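Local coordinates for protein oxidoreductase, 2OG-Fe(II) oxygenase family (Burkholderia pseudomallei, PDB 6N1F) that binds an iron ion and probably acts as an oxidoreductase of the 2-oxoglutarate- and iron(II)-dependent oxygenase family, at residues Y54-A59 / G198-T203; H60-I65 / V168-G173. One frame throughout, in Å; residues are numbered along the deposited sequence.

Contact 1: Y54-A59 / G198-T203; sequences YVAFDA and GTVIVT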
ATOM      1  N   TYR A  54     -14.930   1.481   6.582  1.00 17.24           N
ATOM      2  CA  TYR A  54     -13.744   0.966   7.215  1.00 16.29           C
ATOM      3  C   TYR A  54     -13.771  -0.559   7.226  1.00 16.50           C
ATOM      4  O   TYR A  54     -13.765  -1.171   8.293  1.00 17.33           O
ATOM      5  CB  TYR A  54     -13.675   1.486   8.654  1.00 17.19           C
ATOM      6  CG  TYR A  54     -13.596   2.995   8.732  1.00 25.96           C
ATOM      7  CD1 TYR A  54     -12.367   3.630   8.758  1.00 17.86           C
ATOM      8  CD2 TYR A  54     -14.749   3.781   8.787  1.00 24.27           C
ATOM      9  CE1 TYR A  54     -12.267   4.996   8.828  1.00 18.66           C
ATOM     10  CE2 TYR A  54     -14.661   5.166   8.854  1.00 22.92           C
ATOM     11  CZ  TYR A  54     -13.415   5.762   8.884  1.00 21.22           C
ATOM     12  OH  TYR A  54     -13.303   7.126   8.954  1.00 26.03           O
ATOM     13  N   VAL A  55     -13.811  -1.157   6.041  1.00 16.84           N
ATOM     14  CA  VAL A  55     -13.932  -2.610   5.917  1.00 22.42           C
ATOM     15  C   VAL A  55     -12.688  -3.313   6.451  1.00 25.01           C
ATOM     16  O   VAL A  55     -12.774  -4.158   7.346  1.00 20.45           O
ATOM     17  CB  VAL A  55     -14.210  -2.990   4.454  1.00 24.79           C
ATOM     18  CG1 VAL A  55     -14.003  -4.473   4.229  1.00 24.13           C
ATOM     19  CG2 VAL A  55     -15.624  -2.539   4.048  1.00 24.30           C
ATOM     20  N   ALA A  56     -11.507  -2.979   5.916  1.00 20.89           N
ATOM     21  CA  ALA A  56     -10.322  -3.761   6.270  1.00 18.85           C
ATOM     22  C   ALA A  56      -9.774  -3.396   7.648  1.00 23.85           C
ATOM     23  O   ALA A  56      -9.308  -4.275   8.387  1.00 25.05           O
ATOM     24  CB  ALA A  56      -9.232  -3.578   5.215  1.00 16.03           C
ATOM     25  N   PHE A  57      -9.775  -2.107   7.988  1.00 19.70           N
ATOM     26  CA  PHE A  57      -9.286  -1.619   9.269  1.00 17.86           C
ATOM     27  C   PHE A  57     -10.334  -0.694   9.860  1.00 18.36           C
ATOM     28  O   PHE A  57     -10.798   0.226   9.182  1.00 20.59           O
ATOM     29  CB  PHE A  57      -7.974  -0.877   9.097  1.00 20.22           C
ATOM     30  CG  PHE A  57      -6.877  -1.735   8.586  1.00 27.13           C
ATOM     31  CD1 PHE A  57      -6.035  -2.390   9.471  1.00 28.84           C
ATOM     32  CD2 PHE A  57      -6.684  -1.905   7.229  1.00 29.81           C
ATOM     33  CE1 PHE A  57      -5.009  -3.195   9.007  1.00 24.62           C
ATOM     34  CE2 PHE A  57      -5.660  -2.712   6.760  1.00 29.86           C
ATOM     35  CZ  PHE A  57      -4.823  -3.360   7.651  1.00 22.67           C
ATOM     36  N   ASP A  58     -10.726  -0.962  11.101  1.00 18.72           N
ATOM     37  CA  ASP A  58     -11.761  -0.171  11.736  1.00 22.05           C
ATOM     38  C   ASP A  58     -11.245   1.249  11.961  1.00 25.13           C
ATOM     39  O   ASP A  58     -10.042   1.513  11.881  1.00 21.86           O
ATOM     40  CB  ASP A  58     -12.210  -0.836  13.043  1.00 26.03           C
ATOM     41  CG  ASP A  58     -12.893  -2.191  12.810  1.00 29.38           C
ATOM     42  OD1 ASP A  58     -13.374  -2.438  11.684  1.00 25.75           O
ATOM     43  OD2 ASP A  58     -12.959  -3.013  13.753  1.00 29.63           O
ATOM     44  N   ALA A  59     -12.171   2.185  12.189  1.00 21.13           N
ATOM     45  CA  ALA A  59     -11.749   3.577  12.319  1.00 27.21           C
ATOM     46  C   ALA A  59     -10.889   3.771  13.563  1.00 31.33           C
ATOM     47  O   ALA A  59      -9.868   4.468  13.521  1.00 22.80           O
ATOM     48  CB  ALA A  59     -12.961   4.508  12.348  1.00 23.09           C
ATOM     49  N   GLY A 198      -9.151   6.367   5.266  1.00 18.43           N
ATOM     50  CA  GLY A 198      -9.705   5.093   5.641  1.00 17.36           C
ATOM     51  C   GLY A 198      -9.875   4.100   4.514  1.00 20.47           C
ATOM     52  O   GLY A 198     -10.119   2.921   4.797  1.00 20.35           O
ATOM     53  N   THR A 199      -9.770   4.520   3.250  1.00 16.02           N
ATOM     54  CA  THR A 199      -9.795   3.539   2.179  1.00 15.64           C
ATOM     55  C   THR A 199      -8.462   2.805   2.104  1.00 17.47           C
ATOM     56  O   THR A 199      -7.432   3.261   2.603  1.00 16.11           O
ATOM     57  CB  THR A 199     -10.091   4.170   0.808  1.00 30.22           C
ATOM     58  OG1 THR A 199      -9.005   5.020   0.415  1.00 26.60           O
ATOM     59  CG2 THR A 199     -11.402   4.956   0.817  1.00 30.78           C
ATOM     60  N   VAL A 200      -8.502   1.649   1.448  1.00 13.77           N
ATOM     61  CA  VAL A 200      -7.374   0.738   1.330  1.00 19.77           C
ATOM     62  C   VAL A 200      -7.331   0.252  -0.110  1.00 23.77           C
ATOM     63  O   VAL A 200      -8.332  -0.250  -0.634  1.00 22.53           O
ATOM     64  CB  VAL A 200      -7.510  -0.457   2.301  1.00 22.08           C
ATOM     65  CG1 VAL A 200      -6.389  -1.447   2.092  1.00 24.28           C
ATOM     66  CG2 VAL A 200      -7.552   0.030   3.748  1.00 15.73           C
ATOM     67  N   ILE A 201      -6.184   0.408  -0.756  1.00 18.63           N
ATOM     68  CA  ILE A 201      -5.988  -0.063  -2.119  1.00 19.13           C
ATOM     69  C   ILE A 201      -5.155  -1.336  -2.044  1.00 20.96           C
ATOM     70  O   ILE A 201      -4.193  -1.413  -1.271  1.00 16.74           O
ATOM     71  CB  ILE A 201      -5.328   1.028  -2.998  1.00 16.77           C
ATOM     72  CG1 ILE A 201      -6.273   2.232  -3.122  1.00 20.74           C
ATOM     73  CG2 ILE A 201      -4.955   0.493  -4.413  1.00 14.67           C
ATOM     74  CD1 ILE A 201      -5.669   3.520  -3.756  1.00 19.62           C
ATOM     75  N   VAL A 202      -5.576  -2.364  -2.774  1.00 22.74           N
ATOM     76  CA  VAL A 202      -4.816  -3.598  -2.923  1.00 24.35           C
ATOM     77  C   VAL A 202      -4.518  -3.738  -4.399  1.00 22.82           C
ATOM     78  O   VAL A 202      -5.418  -3.584  -5.230  1.00 27.03           O
ATOM     79  CB  VAL A 202      -5.584  -4.826  -2.401  1.00 23.80           C
ATOM     80  CG1 VAL A 202      -4.707  -6.065  -2.496  1.00 24.20           C
ATOM     81  CG2 VAL A 202      -6.042  -4.608  -0.960  1.00 17.53           C
ATOM     82  N   THR A 203      -3.259  -3.958  -4.738  1.00 26.87           N
ATOM     83  CA  THR A 203      -2.926  -3.996  -6.152  1.00 27.70           C
ATOM     84  C   THR A 203      -1.841  -5.031  -6.395  1.00 30.15           C
ATOM     85  O   THR A 203      -1.011  -5.301  -5.522  1.00 25.47           O
ATOM     86  CB  THR A 203      -2.523  -2.591  -6.671  1.00 21.80           C
ATOM     87  OG1 THR A 203      -2.178  -2.684  -8.056  1.00 28.05           O
ATOM     88  CG2 THR A 203      -1.345  -2.026  -5.913  1.00 24.46           C
TER
HETATM   89  O   HOH W   1     -10.328   0.703   6.600  1.00 18.02           O
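V200 reaches out from the start of strand 200-204 and lays its CG2 methyl against segment 54-59, where it meets two residues at once. CG2 of V200 lies 4.1 Å from CD2 of F57, at the edge of the phenyl ring and near its plane, and 4.2 Å from CB of A56. The V200 torsion explains the choice of methyl: CG1 stands anti to the backbone N (chi1 176°), which leaves CG2 anti to the carbonyl carbon and directed at the loop. The F57 side chain crosses that of V200 at about a right angle.

At the other end of the contact CA of G198 approaches the Y54 ring obliquely, 4.1 Å from its CE1. The glycine has a positive phi (84°), and the tyrosine ring passes close to its CA. Y54 is also packed from within its own segment: CB of A59, at the start of helix 59-70, sits 3.5 Å above the plane, over the ring centre, and O of F57 lies in plane at the ring edge.

No direct hydrogen bond joins the two segments. Water 1 bridges them instead, donating to O of F57 at 2.7 Å and to O of G198 at 2.9 Å, so that one water supplies a donor to a carbonyl on each segment.

Outside the pair, F125 of helix 120-130 packs on A56, R122 of the same helix bonds to O of A56, and V168 touches V200. The arrangement is that of a loop leading from an edge strand into a helix and folding back over the neighbouring strand of the antiparallel sheet, here in the double-stranded beta-helix fold of the 2OG-Fe(II) oxygenases, away from the iron.

Contact 2: H60-I65 / V168-G173; sequences HELARI and VVIQLG
Segment 60-65, part of helix 59-70, faces the end of strand 166-171 where the chain leaves the sheet, and the nearest CA atoms, those of L62 and L172, are 7.6 Å apart. Within the helix the regular i to i+4 bonds run from R64 N to H60 O and from I65 N to E61 O. L62 and I65, three residues apart, share the face turned to the strand, while I170 and L172, two apart, answer from the other side.

The contact is entirely apolar. CG2 of I170 faces both methyls of L62, nearer CD2 (3.7 Å) than CD1 (4.1 Å). It stands anti to the I170 backbone N, which turns it toward the helix, and the two side chains cross at an oblique angle. CD2 of L62 also reaches CD2 of L172, at 4.3 Å. One turn further on, CG2 of I65 meets CD1 of L172 at 4.2 Å, the two side chains crossing at about a right angle.

L116 of helix 109-117 and L222 of strand 218-227 both pack on I65, and Y197 touches L62. E61 is tied by a salt bridge to R122 of helix 120-130. Helix 59-70 thus lies against the seven-stranded sheet at strand 166-171, with helix 109-117 beside it and strand 218-227 as the next strand across.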
ATOM      1  N   HIS A  60     -11.275   3.155  14.687  1.00 23.25           N
ATOM      2  CA  HIS A  60     -10.458   3.338  15.880  1.00 24.84           C
ATOM      3  C   HIS A  60      -9.078   2.711  15.709  1.00 24.68           C
ATOM      4  O   HIS A  60      -8.122   3.180  16.322  1.00 27.15           O
ATOM      5  CB  HIS A  60     -11.174   2.791  17.121  1.00 31.15           C
ATOM      6  CG  HIS A  60     -11.239   1.301  17.178  1.00 31.27           C
ATOM      7  ND1 HIS A  60     -12.288   0.584  16.645  1.00 31.38           N
ATOM      8  CD2 HIS A  60     -10.391   0.392  17.719  1.00 31.94           C
ATOM      9  CE1 HIS A  60     -12.082  -0.707  16.850  1.00 35.15           C
ATOM     10  NE2 HIS A  60     -10.942  -0.850  17.503  1.00 35.61           N
ATOM     11  N   GLU A  61      -8.955   1.684  14.865  1.00 23.29           N
ATOM     12  CA  GLU A  61      -7.653   1.086  14.588  1.00 27.35           C
ATOM     13  C   GLU A  61      -6.790   2.010  13.741  1.00 30.25           C
ATOM     14  O   GLU A  61      -5.579   2.128  13.969  1.00 27.56           O
ATOM     15  CB  GLU A  61      -7.834  -0.255  13.879  1.00 22.18           C
ATOM     16  CG  GLU A  61      -8.620  -1.295  14.690  1.00 30.28           C
ATOM     17  CD  GLU A  61      -8.810  -2.600  13.932  1.00 30.20           C
ATOM     18  OE1 GLU A  61      -9.255  -2.551  12.767  1.00 30.52           O
ATOM     19  OE2 GLU A  61      -8.488  -3.675  14.486  1.00 28.44           O
ATOM     20  N   LEU A  62      -7.390   2.657  12.742  1.00 21.86           N
ATOM     21  CA  LEU A  62      -6.635   3.632  11.964  1.00 26.80           C
ATOM     22  C   LEU A  62      -6.224   4.805  12.832  1.00 28.02           C
ATOM     23  O   LEU A  62      -5.113   5.320  12.692  1.00 28.92           O
ATOM     24  CB  LEU A  62      -7.444   4.109  10.760  1.00 24.79           C
ATOM     25  CG  LEU A  62      -7.580   3.015   9.700  1.00 30.52           C
ATOM     26  CD1 LEU A  62      -8.132   3.572   8.407  1.00 22.98           C
ATOM     27  CD2 LEU A  62      -6.246   2.307   9.463  1.00 22.79           C
ATOM     28  N   ALA A  63      -7.111   5.243  13.726  1.00 24.53           N
ATOM     29  CA  ALA A  63      -6.745   6.268  14.699  1.00 26.69           C
ATOM     30  C   ALA A  63      -5.510   5.859  15.501  1.00 29.59           C
ATOM     31  O   ALA A  63      -4.596   6.666  15.696  1.00 33.68           O
ATOM     32  CB  ALA A  63      -7.925   6.550  15.628  1.00 34.20           C
ATOM     33  N   ARG A  64      -5.453   4.608  15.952  1.00 27.80           N
ATOM     34  CA  ARG A  64      -4.283   4.150  16.690  1.00 36.14           C
ATOM     35  C   ARG A  64      -3.036   4.189  15.814  1.00 34.77           C
ATOM     36  O   ARG A  64      -1.995   4.729  16.213  1.00 31.01           O
ATOM     37  CB  ARG A  64      -4.519   2.741  17.229  1.00 29.15           C
ATOM     38  CG  ARG A  64      -3.453   2.278  18.210  1.00 36.65           C
ATOM     39  CD  ARG A  64      -3.709   0.843  18.662  1.00 41.09           C
ATOM     40  NE  ARG A  64      -2.750   0.396  19.673  1.00 44.88           N
ATOM     41  CZ  ARG A  64      -2.452  -0.881  19.905  1.00 51.66           C
ATOM     42  NH1 ARG A  64      -3.034  -1.837  19.191  1.00 55.69           N
ATOM     43  NH2 ARG A  64      -1.563  -1.205  20.838  1.00 51.27           N
ATOM     44  N   ILE A  65      -3.120   3.605  14.617  1.00 32.64           N
ATOM     45  CA  ILE A  65      -1.984   3.608  13.697  1.00 31.98           C
ATOM     46  C   ILE A  65      -1.477   5.024  13.484  1.00 28.18           C
ATOM     47  O   ILE A  65      -0.265   5.276  13.498  1.00 29.62           O
ATOM     48  CB  ILE A  65      -2.375   2.948  12.362  1.00 33.04           C
ATOM     49  CG1 ILE A  65      -2.632   1.455  12.560  1.00 33.12           C
ATOM     50  CG2 ILE A  65      -1.302   3.222  11.291  1.00 24.89           C
ATOM     51  CD1 ILE A  65      -3.288   0.817  11.360  1.00 35.19           C
ATOM     52  N   VAL A 168      -0.343  -3.168  -0.472  1.00 23.20           N
ATOM     53  CA  VAL A 168      -1.498  -2.681   0.271  1.00 28.03           C
ATOM     54  C   VAL A 168      -1.204  -1.256   0.705  1.00 27.01           C
ATOM     55  O   VAL A 168      -0.101  -0.960   1.174  1.00 26.43           O
ATOM     56  CB  VAL A 168      -1.830  -3.557   1.501  1.00 20.05           C
ATOM     57  CG1 VAL A 168      -3.038  -3.014   2.196  1.00 19.53           C
ATOM     58  CG2 VAL A 168      -2.085  -4.983   1.066  1.00 23.09           C
ATOM     59  N   VAL A 169      -2.187  -0.372   0.541  1.00 29.38           N
ATOM     60  CA  VAL A 169      -2.025   1.045   0.837  1.00 23.05           C
ATOM     61  C   VAL A 169      -3.228   1.520   1.614  1.00 21.08           C
ATOM     62  O   VAL A 169      -4.356   1.458   1.111  1.00 24.03           O
ATOM     63  CB  VAL A 169      -1.864   1.885  -0.436  1.00 25.63           C
ATOM     64  CG1 VAL A 169      -1.561   3.309  -0.049  1.00 25.88           C
ATOM     65  CG2 VAL A 169      -0.773   1.311  -1.275  1.00 23.46           C
ATOM     66  N   ILE A 170      -2.990   2.026   2.816  1.00 17.28           N
ATOM     67  CA  ILE A 170      -4.027   2.554   3.690  1.00 20.89           C
ATOM     68  C   ILE A 170      -3.926   4.064   3.656  1.00 26.30           C
ATOM     69  O   ILE A 170      -2.851   4.615   3.913  1.00 27.09           O
ATOM     70  CB  ILE A 170      -3.855   2.052   5.125  1.00 23.37           C
ATOM     71  CG1 ILE A 170      -3.710   0.537   5.132  1.00 23.52           C
ATOM     72  CG2 ILE A 170      -5.020   2.508   6.006  1.00 21.30           C
ATOM     73  CD1 ILE A 170      -3.528  -0.006   6.526  1.00 25.11           C
ATOM     74  N   GLN A 171      -5.034   4.741   3.362  1.00 27.69           N
ATOM     75  CA  GLN A 171      -5.005   6.194   3.228  1.00 28.78           C
ATOM     76  C   GLN A 171      -5.275   6.813   4.587  1.00 21.44           C
ATOM     77  O   GLN A 171      -6.362   6.647   5.152  1.00 22.28           O
ATOM     78  CB  GLN A 171      -6.014   6.709   2.202  1.00 31.46           C
ATOM     79  CG  GLN A 171      -5.918   8.224   1.934  1.00 33.40           C
ATOM     80  CD  GLN A 171      -4.546   8.658   1.417  1.00 36.15           C
ATOM     81  OE1 GLN A 171      -4.063   9.750   1.732  1.00 38.88           O
ATOM     82  NE2 GLN A 171      -3.916   7.800   0.629  1.00 20.85           N
ATOM     83  N   LEU A 172      -4.282   7.518   5.103  1.00 23.04           N
ATOM     84  CA  LEU A 172      -4.390   8.218   6.360  1.00 23.61           C
ATOM     85  C   LEU A 172      -4.528   9.708   6.166  1.00 25.78           C
ATOM     86  O   LEU A 172      -4.600  10.451   7.156  1.00 35.34           O
ATOM     87  CB  LEU A 172      -3.167   7.920   7.231  1.00 35.18           C
ATOM     88  CG  LEU A 172      -3.003   6.457   7.653  1.00 39.43           C
ATOM     89  CD1 LEU A 172      -1.712   6.261   8.441  1.00 38.06           C
ATOM     90  CD2 LEU A 172      -4.215   5.985   8.458  1.00 41.58           C
ATOM     91  N   GLY A 173      -4.565  10.167   4.928  1.00 31.06           N
ATOM     92  CA  GLY A 173      -4.616  11.593   4.672  1.00 43.22           C
ATOM     93  C   GLY A 173      -6.021  12.117   4.839  1.00 55.14           C
ATOM     94  O   GLY A 173      -6.944  11.650   4.163  1.00 46.01           O
TER

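Overall arrangement
Both contacts are buried, with centres 8 Å apart, and both rest on the same antiparallel sheet, where strands 200-204 and 166-171 are neighbours. Backbone bonds probably zip the two strands together, N of G198 to O of Q171 and N of I201 to O of V169. On the other side, the loop of contact 1 runs directly into the helix of contact 2. Packing completes the join: F57 meets I170, and L62 meets G198. The chemistry differs with position. Contact 1, with the partly exposed Y54 at its margin, combines aromatic and small aliphatic groups with a bridging water; contact 2 relies solely on branched aliphatic side chains.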